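PDB 6JSB: hypothetical membrane protein from Corynebacterium glutamicum, which binds heme through its HtaA-family domain and probably passes it along in the heme uptake machinery of the cell envelope. Local coordinates for residues 19-24 against 75-80; 97-102 against 170-175; 15-20 against 181-186. All coordinates share one frame; numbering follows the deposited sequence.

Contact 1: residues 19-24 against 75-80; sequences SFNNYL and VHWTGH. With HEM (protoporphyrin IX containing Fe), chain C.
The proximal wall of the heme site is built here, where Tyr23 of helix 18-24 meets His80 of strand 68-81 beneath the iron. Tyr23 OH is the axial ligand, 2.1 Å from HEM FE, and accepts a hydrogen bond from His80 NE2 at 2.6 Å. The phenol oxygen lies near the imidazole plane, and the bond is bent to 147°. The two rings touch by their margins, the imidazole lying with one face against HEM C3B while a face of the phenol looks toward HEM C4D. Tyr34 OH holds His80 ND1, which probably helps fix the rotation of the imidazole. This tyrosine ligation with a histidine partner belongs to the HtaA-family heme domain. Farther from the iron, Trp77 fastens the helix to the sheet: its NE1 donates to Asn21 OD1 at 2.9 Å, almost straight at 174°, with amide and indole nearly coplanar. Phe20, its CG anti to the backbone N (chi1 178°), turns its edge to the indole face in a T-shaped pair, CE2 lying 3.5 Å from Trp77 CD1. Leu24 CG packs at the indole edge, 3.8 Å from Trp77 CD1, and Leu24 CD2 rests on Thr78 O.

Contact 2: residues 97-102 against 170-175; sequences LDLDFS and VDVMGT. With HEM (protoporphyrin IX containing Fe), chain C.
Leu99 and Phe101, on one face of strand 95-109, receive the end of helix 167-172, whose Val172 and Met173 form the bumps of this small apolar contact. Val172 CG1 is the leading knob: it sits between the two strand residues, 3.7 Å from Leu99 CD1 and 3.6 Å from Phe101 CE1, meeting the phenyl ring at its edge rather than over a face. The valine's first torsion places CG1 anti to the backbone N (chi1 176°), which sends that methyl into the hollow. Met173 packs beside it with a chain bent at both chi2 and chi3, bringing SD to 3.8 Å from Leu99 CD2 and 4.0 Å from Phe101 CZ. The sulfur approaches the phenyl obliquely, 5.2 Å from the Phe101 ring centroid, in a Met-aromatic contact. A Schellman motif ends the helix just here: Thr175 N bonds to Val170 O at 3.0 Å, Gly174 N makes a weak bond to Asp171 O, and Gly174 takes positive phi as the C-prime residue. The turn brings Gly174 N within 3.7 Å of HEM CAC, with no side chain to intrude on the porphyrin. Across from it, Leu97 lays CG and CD1 against pyrrole ring C. Alongside, on neighbouring strand 68-81, Trp77 packs on Leu99 and meets the Phe101 ring nearly at a right angle.

Contact 3: residues 15-20 against 181-186; sequences SVRESF and EALAPI. With HEM (protoporphyrin IX containing Fe), chain C.
Ser15 and Val16 lead into helix 18-24 alongside the loop that precedes strand 186-198, with Ala184 fitted against them. Ser15 CB meets Ala184 CB at 4.1 Å, and a water accepts from Ser15 N while donating to Pro185 O, bridging the two segments. The CB of Val16 is directed away from the loop, and its backbone makes the contact: Val16 O accepts from Ala184 N at 2.8 Å. The methyl of Ala184 and CB of Leu183 close around the same oxygen. Arg17, at the N-cap position, carries the polar part. Its CG is anti to the backbone N (chi1 175°) and the chain bends at chi2, bringing the edge of the guanidinium to Ala182 O and Glu181 OE2. NH1 makes a salt bridge to Glu181 OE2 at 2.9 Å, nearly straight at 172° and using the anti lone pair, with guanidinium and carboxylate almost coplanar. The same NH1 also donates to Ala182 O at 2.8 Å, a more bent bond (135°), the carbonyl oxygen lying somewhat out of the guanidinium plane. NE and NH2 each make a weak bond to Ser19 OG, and one guanidinium face looks toward HEM O2D. Ser19 OG in turn donates to that propionate oxygen at 2.6 Å, making Arg17 a second-shell support of the heme carboxylate. The loop pairs by backbone bonds with strand 156-165 on its other flank, while Val16 packs on Phe101 of strand 95-109 and Arg17 touches Tyr177.

The three contacts border one heme, contact 1 supplying the iron ligand, contact 2 hydrophobic cover and contact 3 the propionate end. Their centres are 10 to 13 Å apart. Contacts 1 and 2 are joined through neighbouring antiparallel strands 68-81 and 95-109, with Trp77 N 2.8 Å from Leu99 O and His76 NE2 2.7 Å from Asp98 OD1. Contacts 1 and 3 share the start of helix 18-24, and Asn21 ND2 reaches Ser15 O at 3.0 Å. Phe20 also bridges to contact 2, its CE1 lying 3.8 Å from Met173 CE. Tyr177, which hydrogen-bonds the heme, packs against Phe20, Arg17 and Met173, touching all three contacts.

Contact 1: residues 19-24 against 75-80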
loop_
_atom_site.group_PDB
_atom_site.type_symbol
_atom_site.label_atom_id
_atom_site.label_comp_id
_atom_site.label_asym_id
_atom_site.label_seq_id
_atom_site.Cartn_x
_atom_site.Cartn_y
_atom_site.Cartn_z
ATOM N N SER A 19 -9.236 -4.472 -8.275
ATOM C CA SER A 19 -10.255 -3.725 -9.015
ATOM C C SER A 19 -9.942 -2.231 -8.983
ATOM O O SER A 19 -10.380 -1.505 -9.872
ATOM C CB SER A 19 -11.663 -4.044 -8.450
ATOM O OG SER A 19 -11.816 -3.629 -7.064
ATOM N N PHE A 20 -9.125 -1.784 -8.008
ATOM C CA PHE A 20 -8.756 -0.365 -7.961
ATOM C C PHE A 20 -7.732 -0.093 -9.063
ATOM O O PHE A 20 -7.843 0.881 -9.821
ATOM C CB PHE A 20 -8.164 0.006 -6.590
ATOM C CG PHE A 20 -7.749 1.457 -6.556
ATOM C CD1 PHE A 20 -8.731 2.463 -6.602
ATOM C CD2 PHE A 20 -6.418 1.779 -6.501
ATOM C CE1 PHE A 20 -8.347 3.818 -6.613
ATOM C CE2 PHE A 20 -6.008 3.132 -6.481
ATOM C CZ PHE A 20 -6.989 4.143 -6.554
ATOM N N ASN A 21 -6.739 -0.986 -9.195
ATOM C CA ASN A 21 -5.767 -0.804 -10.285
ATOM C C ASN A 21 -6.432 -0.908 -11.644
ATOM O O ASN A 21 -6.102 -0.154 -12.574
ATOM C CB ASN A 21 -4.650 -1.859 -10.205
ATOM C CG ASN A 21 -3.836 -1.734 -8.890
ATOM O OD1 ASN A 21 -3.544 -0.634 -8.429
ATOM N ND2 ASN A 21 -3.422 -2.881 -8.341
ATOM N N ASN A 22 -7.365 -1.838 -11.785
ATOM C CA ASN A 22 -8.133 -1.952 -13.044
ATOM C C ASN A 22 -8.879 -0.661 -13.367
ATOM O O ASN A 22 -8.907 -0.192 -14.511
ATOM C CB ASN A 22 -9.135 -3.093 -12.897
ATOM C CG ASN A 22 -9.865 -3.356 -14.190
ATOM O OD1 ASN A 22 -9.223 -3.724 -15.167
ATOM N ND2 ASN A 22 -11.176 -3.167 -14.226
ATOM N N TYR A 23 -9.530 -0.067 -12.359
ATOM C CA TYR A 23 -10.257 1.182 -12.574
ATOM C C TYR A 23 -9.297 2.336 -12.869
ATOM O O TYR A 23 -9.527 3.114 -13.804
ATOM C CB TYR A 23 -11.076 1.459 -11.303
ATOM C CG TYR A 23 -11.258 2.916 -10.997
ATOM C CD1 TYR A 23 -12.197 3.680 -11.696
ATOM C CD2 TYR A 23 -10.566 3.511 -9.941
ATOM C CE1 TYR A 23 -12.373 5.091 -11.340
ATOM C CE2 TYR A 23 -10.753 4.859 -9.593
ATOM C CZ TYR A 23 -11.640 5.614 -10.307
ATOM O OH TYR A 23 -11.825 6.931 -10.005
ATOM N N LEU A 24 -8.226 2.451 -12.087
ATOM C CA LEU A 24 -7.345 3.620 -12.201
ATOM C C LEU A 24 -6.636 3.635 -13.553
ATOM O O LEU A 24 -6.483 4.699 -14.170
ATOM C CB LEU A 24 -6.376 3.612 -10.991
ATOM C CG LEU A 24 -5.497 4.884 -10.797
ATOM C CD1 LEU A 24 -4.226 4.801 -11.737
ATOM C CD2 LEU A 24 -6.244 6.202 -11.066
ATOM N N VAL A 75 4.190 3.687 -3.915
ATOM C CA VAL A 75 3.387 3.574 -5.141
ATOM C C VAL A 75 2.524 4.825 -5.267
ATOM O O VAL A 75 1.942 5.271 -4.280
ATOM C CB VAL A 75 2.493 2.320 -5.129
ATOM C CG1 VAL A 75 1.641 2.302 -6.382
ATOM C CG2 VAL A 75 3.358 1.041 -5.030
ATOM N N HIS A 76 2.429 5.378 -6.484
ATOM C CA HIS A 76 1.701 6.637 -6.712
ATOM C C HIS A 76 0.688 6.375 -7.815
ATOM O O HIS A 76 1.087 5.970 -8.925
ATOM C CB HIS A 76 2.699 7.716 -7.171
ATOM C CG HIS A 76 2.120 9.087 -7.311
ATOM N ND1 HIS A 76 2.676 10.020 -8.164
ATOM C CD2 HIS A 76 1.065 9.689 -6.713
ATOM C CE1 HIS A 76 1.980 11.149 -8.084
ATOM N NE2 HIS A 76 1.005 10.985 -7.203
ATOM N N TRP A 77 -0.598 6.635 -7.555
ATOM C CA TRP A 77 -1.643 6.512 -8.576
ATOM C C TRP A 77 -2.178 7.901 -8.934
ATOM O O TRP A 77 -2.434 8.721 -8.033
ATOM C CB TRP A 77 -2.840 5.732 -8.054
ATOM C CG TRP A 77 -2.632 4.287 -7.661
ATOM C CD1 TRP A 77 -3.064 3.189 -8.380
ATOM C CD2 TRP A 77 -2.106 3.780 -6.420
ATOM N NE1 TRP A 77 -2.788 2.033 -7.680
ATOM C CE2 TRP A 77 -2.174 2.373 -6.481
ATOM C CE3 TRP A 77 -1.532 4.395 -5.273
ATOM C CZ2 TRP A 77 -1.750 1.551 -5.413
ATOM C CZ3 TRP A 77 -1.109 3.602 -4.230
ATOM C CH2 TRP A 77 -1.200 2.177 -4.307
ATOM N N THR A 78 -2.417 8.147 -10.225
ATOM C CA THR A 78 -2.952 9.447 -10.634
ATOM C C THR A 78 -4.008 9.227 -11.713
ATOM O O THR A 78 -3.786 8.480 -12.671
ATOM C CB THR A 78 -1.848 10.372 -11.205
ATOM O OG1 THR A 78 -0.944 9.643 -12.028
ATOM C CG2 THR A 78 -1.004 10.979 -10.042
ATOM N N GLY A 79 -5.141 9.905 -11.569
ATOM C CA GLY A 79 -6.173 9.888 -12.601
ATOM C C GLY A 79 -7.123 11.079 -12.501
ATOM O O GLY A 79 -6.973 11.970 -11.659
ATOM N N HIS A 80 -8.081 11.136 -13.432
ATOM C CA HIS A 80 -9.078 12.209 -13.455
ATOM C C HIS A 80 -8.415 13.590 -13.502
ATOM O O HIS A 80 -8.735 14.477 -12.730
ATOM C CB HIS A 80 -10.059 12.123 -12.246
ATOM C CG HIS A 80 -10.840 10.839 -12.213
ATOM N ND1 HIS A 80 -11.949 10.620 -13.012
ATOM C CD2 HIS A 80 -10.687 9.723 -11.444
ATOM C CE1 HIS A 80 -12.409 9.392 -12.763
ATOM N NE2 HIS A 80 -11.664 8.839 -11.816
HETATM C CHA HEM C . -14.658 4.123 -8.597
HETATM C CHB HEM C . -15.423 8.181 -11.136
HETATM C CHC HEM C . -12.505 10.566 -8.023
HETATM C CHD HEM C . -11.483 6.386 -5.681
HETATM C C1A HEM C . -15.164 5.047 -9.490
HETATM C C2A HEM C . -16.227 4.746 -10.432
HETATM C C3A HEM C . -16.460 5.858 -11.169
HETATM C C4A HEM C . -15.537 6.882 -10.679
HETATM C CMA HEM C . -17.500 6.045 -12.316
HETATM C CAA HEM C . -16.936 3.379 -10.519
HETATM C CBA HEM C . -16.274 2.523 -11.588
HETATM C CGA HEM C . -16.731 1.089 -11.434
HETATM O O1A HEM C . -16.373 0.260 -12.315
HETATM O O2A HEM C . -17.437 0.793 -10.418
HETATM C C1B HEM C . -14.699 9.163 -10.520
HETATM C C2B HEM C . -14.641 10.560 -10.951
HETATM C C3B HEM C . -13.846 11.226 -10.095
HETATM C C4B HEM C . -13.335 10.276 -9.098
HETATM C CMB HEM C . -15.449 11.084 -12.173
HETATM C CAB HEM C . -13.438 12.729 -10.082
HETATM C CBB HEM C . -13.517 13.487 -11.179
HETATM C C1C HEM C . -11.957 9.651 -7.118
HETATM C C2C HEM C . -11.017 9.964 -6.069
HETATM C C3C HEM C . -10.686 8.812 -5.439
HETATM C C4C HEM C . -11.472 7.737 -6.039
HETATM C CMC HEM C . -10.392 11.360 -5.809
HETATM C CAC HEM C . -9.668 8.758 -4.313
HETATM C CBC HEM C . -8.937 7.661 -4.176
HETATM C C1D HEM C . -12.276 5.428 -6.276
HETATM C C2D HEM C . -12.335 4.045 -5.860
HETATM C C3D HEM C . -13.209 3.390 -6.653
HETATM C C4D HEM C . -13.721 4.344 -7.624
HETATM C CMD HEM C . -11.551 3.498 -4.648
HETATM C CAD HEM C . -13.580 1.878 -6.555
HETATM C CBD HEM C . -12.691 1.142 -7.591
HETATM C CGD HEM C . -13.007 -0.348 -7.479
HETATM O O1D HEM C . -14.128 -0.735 -7.957
HETATM O O2D HEM C . -12.138 -1.086 -6.895
HETATM N NA HEM C . -14.755 6.389 -9.637
HETATM N NB HEM C . -13.865 9.034 -9.429
HETATM N NC HEM C . -12.229 8.280 -7.051
HETATM N ND HEM C . -13.109 5.550 -7.355
HETATM FE FE HEM C . -13.239 7.313 -8.460
#

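Contact 2: residues 97-102 against 170-175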
loop_
_atom_site.group_PDB
_atom_site.type_symbol
_atom_site.label_atom_id
_atom_site.label_comp_id
_atom_site.label_asym_id
_atom_site.label_seq_id
_atom_site.Cartn_x
_atom_site.Cartn_y
_atom_site.Cartn_z
ATOM N N LEU A 97 -7.789 12.536 -8.662
ATOM C CA LEU A 97 -7.419 11.363 -7.897
ATOM C C LEU A 97 -5.892 11.352 -7.873
ATOM O O LEU A 97 -5.224 11.276 -8.928
ATOM C CB LEU A 97 -8.008 10.082 -8.511
ATOM C CG LEU A 97 -7.825 8.816 -7.675
ATOM C CD1 LEU A 97 -8.746 7.787 -8.332
ATOM C CD2 LEU A 97 -6.351 8.326 -7.695
ATOM N N ASP A 98 -5.315 11.509 -6.681
ATOM C CA ASP A 98 -3.853 11.560 -6.592
ATOM C C ASP A 98 -3.493 10.954 -5.241
ATOM O O ASP A 98 -3.690 11.588 -4.198
ATOM C CB ASP A 98 -3.357 13.009 -6.734
ATOM C CG ASP A 98 -1.849 13.115 -6.886
ATOM O OD1 ASP A 98 -1.112 12.314 -6.268
ATOM O OD2 ASP A 98 -1.362 14.065 -7.590
ATOM N N LEU A 99 -3.043 9.712 -5.284
ATOM C CA LEU A 99 -2.927 8.844 -4.101
ATOM C C LEU A 99 -1.519 8.253 -4.029
ATOM O O LEU A 99 -0.988 7.768 -5.034
ATOM C CB LEU A 99 -3.939 7.682 -4.232
ATOM C CG LEU A 99 -3.777 6.541 -3.218
ATOM C CD1 LEU A 99 -4.084 6.958 -1.769
ATOM C CD2 LEU A 99 -4.753 5.405 -3.609
ATOM N N ASP A 100 -0.907 8.279 -2.854
ATOM C CA ASP A 100 0.434 7.734 -2.707
ATOM C C ASP A 100 0.478 6.937 -1.419
ATOM O O ASP A 100 0.030 7.445 -0.378
ATOM C CB ASP A 100 1.456 8.850 -2.642
ATOM C CG ASP A 100 2.855 8.340 -2.769
ATOM O OD1 ASP A 100 3.439 8.385 -3.893
ATOM O OD2 ASP A 100 3.426 7.912 -1.741
ATOM N N PHE A 101 0.941 5.679 -1.477
ATOM C CA PHE A 101 1.176 4.858 -0.292
ATOM C C PHE A 101 2.664 4.570 -0.204
ATOM O O PHE A 101 3.254 4.136 -1.191
ATOM C CB PHE A 101 0.443 3.507 -0.374
ATOM C CG PHE A 101 -1.057 3.568 -0.179
ATOM C CD1 PHE A 101 -1.629 4.480 0.667
ATOM C CD2 PHE A 101 -1.880 2.604 -0.704
ATOM C CE1 PHE A 101 -3.032 4.461 0.929
ATOM C CE2 PHE A 101 -3.292 2.622 -0.484
ATOM C CZ PHE A 101 -3.851 3.557 0.330
ATOM N N SER A 102 3.250 4.696 0.995
ATOM C CA SER A 102 4.675 4.375 1.064
ATOM C C SER A 102 5.007 3.831 2.450
ATOM O O SER A 102 4.240 3.987 3.401
ATOM C CB SER A 102 5.546 5.567 0.699
ATOM O OG SER A 102 5.369 6.623 1.622
ATOM N N VAL A 170 -11.208 4.637 4.777
ATOM C CA VAL A 170 -12.368 5.064 3.987
ATOM C C VAL A 170 -12.117 6.430 3.350
ATOM O O VAL A 170 -12.386 6.624 2.157
ATOM C CB VAL A 170 -13.646 5.077 4.860
ATOM C CG1 VAL A 170 -14.777 5.878 4.100
ATOM C CG2 VAL A 170 -14.058 3.646 5.124
ATOM N N ASP A 171 -11.612 7.410 4.135
ATOM C CA ASP A 171 -11.373 8.722 3.574
ATOM C C ASP A 171 -10.189 8.751 2.620
ATOM O O ASP A 171 -10.168 9.581 1.712
ATOM C CB ASP A 171 -11.168 9.697 4.731
ATOM C CG ASP A 171 -12.459 9.887 5.506
ATOM O OD1 ASP A 171 -13.491 10.049 4.822
ATOM O OD2 ASP A 171 -12.431 9.786 6.747
ATOM N N VAL A 172 -9.196 7.870 2.823
ATOM C CA VAL A 172 -8.048 7.816 1.932
ATOM C C VAL A 172 -8.481 7.429 0.520
ATOM O O VAL A 172 -7.975 7.976 -0.477
ATOM C CB VAL A 172 -6.992 6.840 2.481
ATOM C CG1 VAL A 172 -5.810 6.717 1.446
ATOM C CG2 VAL A 172 -6.440 7.361 3.853
ATOM N N MET A 173 -9.439 6.501 0.422
ATOM C CA MET A 173 -9.906 5.978 -0.862
ATOM C C MET A 173 -11.157 6.705 -1.369
ATOM O O MET A 173 -12.004 6.118 -2.062
ATOM C CB MET A 173 -10.138 4.459 -0.744
ATOM C CG MET A 173 -8.928 3.696 -0.255
ATOM S SD MET A 173 -7.441 3.993 -1.289
ATOM C CE MET A 173 -7.964 3.171 -2.851
ATOM N N GLY A 174 -11.299 7.998 -1.029
ATOM C CA GLY A 174 -12.333 8.834 -1.655
ATOM C C GLY A 174 -13.751 8.548 -1.196
ATOM O O GLY A 174 -14.699 9.072 -1.785
ATOM N N THR A 175 -13.924 7.784 -0.119
ATOM C CA THR A 175 -15.206 7.266 0.377
ATOM C C THR A 175 -15.895 6.298 -0.605
ATOM O O THR A 175 -17.071 5.971 -0.421
ATOM C CB THR A 175 -16.183 8.386 0.837
ATOM O OG1 THR A 175 -16.798 9.061 -0.278
ATOM C CG2 THR A 175 -15.394 9.396 1.713
HETATM C CHA HEM C . -14.658 4.123 -8.597
HETATM C CHB HEM C . -15.423 8.181 -11.136
HETATM C CHC HEM C . -12.505 10.566 -8.023
HETATM C CHD HEM C . -11.483 6.386 -5.681
HETATM C C1A HEM C . -15.164 5.047 -9.490
HETATM C C2A HEM C . -16.227 4.746 -10.432
HETATM C C3A HEM C . -16.460 5.858 -11.169
HETATM C C4A HEM C . -15.537 6.882 -10.679
HETATM C CMA HEM C . -17.500 6.045 -12.316
HETATM C CAA HEM C . -16.936 3.379 -10.519
HETATM C CBA HEM C . -16.274 2.523 -11.588
HETATM C CGA HEM C . -16.731 1.089 -11.434
HETATM O O1A HEM C . -16.373 0.260 -12.315
HETATM O O2A HEM C . -17.437 0.793 -10.418
HETATM C C1B HEM C . -14.699 9.163 -10.520
HETATM C C2B HEM C . -14.641 10.560 -10.951
HETATM C C3B HEM C . -13.846 11.226 -10.095
HETATM C C4B HEM C . -13.335 10.276 -9.098
HETATM C CMB HEM C . -15.449 11.084 -12.173
HETATM C CAB HEM C . -13.438 12.729 -10.082
HETATM C CBB HEM C . -13.517 13.487 -11.179
HETATM C C1C HEM C . -11.957 9.651 -7.118
HETATM C C2C HEM C . -11.017 9.964 -6.069
HETATM C C3C HEM C . -10.686 8.812 -5.439
HETATM C C4C HEM C . -11.472 7.737 -6.039
HETATM C CMC HEM C . -10.392 11.360 -5.809
HETATM C CAC HEM C . -9.668 8.758 -4.313
HETATM C CBC HEM C . -8.937 7.661 -4.176
HETATM C C1D HEM C . -12.276 5.428 -6.276
HETATM C C2D HEM C . -12.335 4.045 -5.860
HETATM C C3D HEM C . -13.209 3.390 -6.653
HETATM C C4D HEM C . -13.721 4.344 -7.624
HETATM C CMD HEM C . -11.551 3.498 -4.648
HETATM C CAD HEM C . -13.580 1.878 -6.555
HETATM C CBD HEM C . -12.691 1.142 -7.591
HETATM C CGD HEM C . -13.007 -0.348 -7.479
HETATM O O1D HEM C . -14.128 -0.735 -7.957
HETATM O O2D HEM C . -12.138 -1.086 -6.895
HETATM N NA HEM C . -14.755 6.389 -9.637
HETATM N NB HEM C . -13.865 9.034 -9.429
HETATM N NC HEM C . -12.229 8.280 -7.051
HETATM N ND HEM C . -13.109 5.550 -7.355
HETATM FE FE HEM C . -13.239 7.313 -8.460
#

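Contact 3: residues 15-20 against 181-186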
loop_
_atom_site.group_PDB
_atom_site.type_symbol
_atom_site.label_atom_id
_atom_site.label_comp_id
_atom_site.label_asym_id
_atom_site.label_seq_id
_atom_site.Cartn_x
_atom_site.Cartn_y
_atom_site.Cartn_z
ATOM N N SER A 15 -1.172 -6.301 -3.699
ATOM C CA SER A 15 -1.596 -5.551 -4.895
ATOM C C SER A 15 -2.459 -4.333 -4.571
ATOM O O SER A 15 -2.905 -3.660 -5.485
ATOM C CB SER A 15 -2.423 -6.451 -5.837
ATOM O OG SER A 15 -1.649 -7.591 -6.161
ATOM N N VAL A 16 -2.708 -4.059 -3.294
ATOM C CA VAL A 16 -3.536 -2.975 -2.760
ATOM C C VAL A 16 -5.011 -3.311 -2.975
ATOM O O VAL A 16 -5.752 -3.562 -2.009
ATOM C CB VAL A 16 -3.140 -1.584 -3.361
ATOM C CG1 VAL A 16 -3.979 -0.484 -2.706
ATOM C CG2 VAL A 16 -1.649 -1.301 -3.041
ATOM N N ARG A 17 -5.461 -3.338 -4.237
ATOM C CA ARG A 17 -6.767 -3.860 -4.594
ATOM C C ARG A 17 -6.842 -4.024 -6.126
ATOM O O ARG A 17 -6.686 -3.024 -6.836
ATOM C CB ARG A 17 -7.853 -2.909 -4.083
ATOM C CG ARG A 17 -9.249 -3.250 -4.462
ATOM C CD ARG A 17 -9.975 -4.349 -3.628
ATOM N NE ARG A 17 -11.232 -4.496 -4.378
ATOM C CZ ARG A 17 -12.447 -4.239 -3.929
ATOM N NH1 ARG A 17 -12.614 -3.979 -2.621
ATOM N NH2 ARG A 17 -13.486 -4.327 -4.777
ATOM N N GLU A 18 -7.057 -5.259 -6.640
ATOM C CA GLU A 18 -6.992 -5.430 -8.106
ATOM C C GLU A 18 -8.003 -4.560 -8.817
ATOM O O GLU A 18 -7.693 -3.980 -9.880
ATOM C CB GLU A 18 -7.213 -6.882 -8.509
ATOM C CG GLU A 18 -6.094 -7.773 -8.041
ATOM C CD GLU A 18 -6.436 -9.238 -8.242
ATOM O OE1 GLU A 18 -5.489 -10.025 -8.280
ATOM O OE2 GLU A 18 -7.614 -9.605 -8.291
ATOM N N SER A 19 -9.236 -4.472 -8.275
ATOM C CA SER A 19 -10.255 -3.725 -9.015
ATOM C C SER A 19 -9.942 -2.231 -8.983
ATOM O O SER A 19 -10.380 -1.505 -9.872
ATOM C CB SER A 19 -11.663 -4.044 -8.450
ATOM O OG SER A 19 -11.816 -3.629 -7.064
ATOM N N PHE A 20 -9.125 -1.784 -8.008
ATOM C CA PHE A 20 -8.756 -0.365 -7.961
ATOM C C PHE A 20 -7.732 -0.093 -9.063
ATOM O O PHE A 20 -7.843 0.881 -9.821
ATOM C CB PHE A 20 -8.164 0.006 -6.590
ATOM C CG PHE A 20 -7.749 1.457 -6.556
ATOM C CD1 PHE A 20 -8.731 2.463 -6.602
ATOM C CD2 PHE A 20 -6.418 1.779 -6.501
ATOM C CE1 PHE A 20 -8.347 3.818 -6.613
ATOM C CE2 PHE A 20 -6.008 3.132 -6.481
ATOM C CZ PHE A 20 -6.989 4.143 -6.554
ATOM N N GLU A 181 -14.387 -2.893 3.959
ATOM C CA GLU A 181 -14.250 -3.435 2.591
ATOM C C GLU A 181 -12.979 -4.268 2.468
ATOM O O GLU A 181 -11.888 -3.850 2.886
ATOM C CB GLU A 181 -14.188 -2.258 1.623
ATOM C CG GLU A 181 -14.023 -2.741 0.129
ATOM C CD GLU A 181 -15.347 -3.161 -0.512
ATOM O OE1 GLU A 181 -16.449 -3.054 0.122
ATOM O OE2 GLU A 181 -15.289 -3.651 -1.689
ATOM N N ALA A 182 -13.087 -5.441 1.809
ATOM C CA ALA A 182 -11.888 -6.246 1.646
ATOM C C ALA A 182 -10.923 -5.550 0.699
ATOM O O ALA A 182 -11.338 -4.965 -0.297
ATOM C CB ALA A 182 -12.298 -7.608 1.086
ATOM N N LEU A 183 -9.648 -5.576 1.028
ATOM C CA LEU A 183 -8.624 -5.108 0.090
ATOM C C LEU A 183 -7.856 -6.336 -0.411
ATOM O O LEU A 183 -8.224 -7.502 -0.166
ATOM C CB LEU A 183 -7.690 -4.099 0.748
ATOM C CG LEU A 183 -8.433 -2.848 1.287
ATOM C CD1 LEU A 183 -7.367 -1.978 1.931
ATOM C CD2 LEU A 183 -9.193 -2.085 0.167
ATOM N N ALA A 184 -6.799 -6.074 -1.163
ATOM C CA ALA A 184 -6.018 -7.223 -1.641
ATOM C C ALA A 184 -5.364 -7.945 -0.465
ATOM O O ALA A 184 -4.949 -7.329 0.504
ATOM C CB ALA A 184 -4.883 -6.744 -2.585
ATOM N N PRO A 185 -5.206 -9.254 -0.543
ATOM C CA PRO A 185 -4.512 -9.972 0.539
ATOM C C PRO A 185 -3.023 -9.645 0.512
ATOM O O PRO A 185 -2.469 -9.254 -0.529
ATOM C CB PRO A 185 -4.748 -11.442 0.179
ATOM C CG PRO A 185 -4.826 -11.395 -1.309
ATOM C CD PRO A 185 -5.607 -10.148 -1.612
ATOM N N ILE A 186 -2.357 -9.775 1.682
ATOM C CA ILE A 186 -0.919 -9.477 1.779
ATOM C C ILE A 186 -0.187 -10.781 2.104
ATOM O O ILE A 186 -0.605 -11.527 2.985
ATOM C CB ILE A 186 -0.622 -8.362 2.809
ATOM C CG1 ILE A 186 0.885 -8.098 2.947
ATOM C CG2 ILE A 186 -1.211 -8.680 4.256
ATOM C CD1 ILE A 186 1.175 -6.611 3.408
HETATM C CHA HEM C . -14.658 4.123 -8.597
HETATM C CHB HEM C . -15.423 8.181 -11.136
HETATM C CHC HEM C . -12.505 10.566 -8.023
HETATM C CHD HEM C . -11.483 6.386 -5.681
HETATM C C1A HEM C . -15.164 5.047 -9.490
HETATM C C2A HEM C . -16.227 4.746 -10.432
HETATM C C3A HEM C . -16.460 5.858 -11.169
HETATM C C4A HEM C . -15.537 6.882 -10.679
HETATM C CMA HEM C . -17.500 6.045 -12.316
HETATM C CAA HEM C . -16.936 3.379 -10.519
HETATM C CBA HEM C . -16.274 2.523 -11.588
HETATM C CGA HEM C . -16.731 1.089 -11.434
HETATM O O1A HEM C . -16.373 0.260 -12.315
HETATM O O2A HEM C . -17.437 0.793 -10.418
HETATM C C1B HEM C . -14.699 9.163 -10.520
HETATM C C2B HEM C . -14.641 10.560 -10.951
HETATM C C3B HEM C . -13.846 11.226 -10.095
HETATM C C4B HEM C . -13.335 10.276 -9.098
HETATM C CMB HEM C . -15.449 11.084 -12.173
HETATM C CAB HEM C . -13.438 12.729 -10.082
HETATM C CBB HEM C . -13.517 13.487 -11.179
HETATM C C1C HEM C . -11.957 9.651 -7.118
HETATM C C2C HEM C . -11.017 9.964 -6.069
HETATM C C3C HEM C . -10.686 8.812 -5.439
HETATM C C4C HEM C . -11.472 7.737 -6.039
HETATM C CMC HEM C . -10.392 11.360 -5.809
HETATM C CAC HEM C . -9.668 8.758 -4.313
HETATM C CBC HEM C . -8.937 7.661 -4.176
HETATM C C1D HEM C . -12.276 5.428 -6.276
HETATM C C2D HEM C . -12.335 4.045 -5.860
HETATM C C3D HEM C . -13.209 3.390 -6.653
HETATM C C4D HEM C . -13.721 4.344 -7.624
HETATM C CMD HEM C . -11.551 3.498 -4.648
HETATM C CAD HEM C . -13.580 1.878 -6.555
HETATM C CBD HEM C . -12.691 1.142 -7.591
HETATM C CGD HEM C . -13.007 -0.348 -7.479
HETATM O O1D HEM C . -14.128 -0.735 -7.957
HETATM O O2D HEM C . -12.138 -1.086 -6.895
HETATM N NA HEM C . -14.755 6.389 -9.637
HETATM N NB HEM C . -13.865 9.034 -9.429
HETATM N NC HEM C . -12.229 8.280 -7.051
HETATM N ND HEM C . -13.109 5.550 -7.355
HETATM FE FE HEM C . -13.239 7.313 -8.460
HETATM O O HOH W 1 -2.306 -8.919 -3.219
#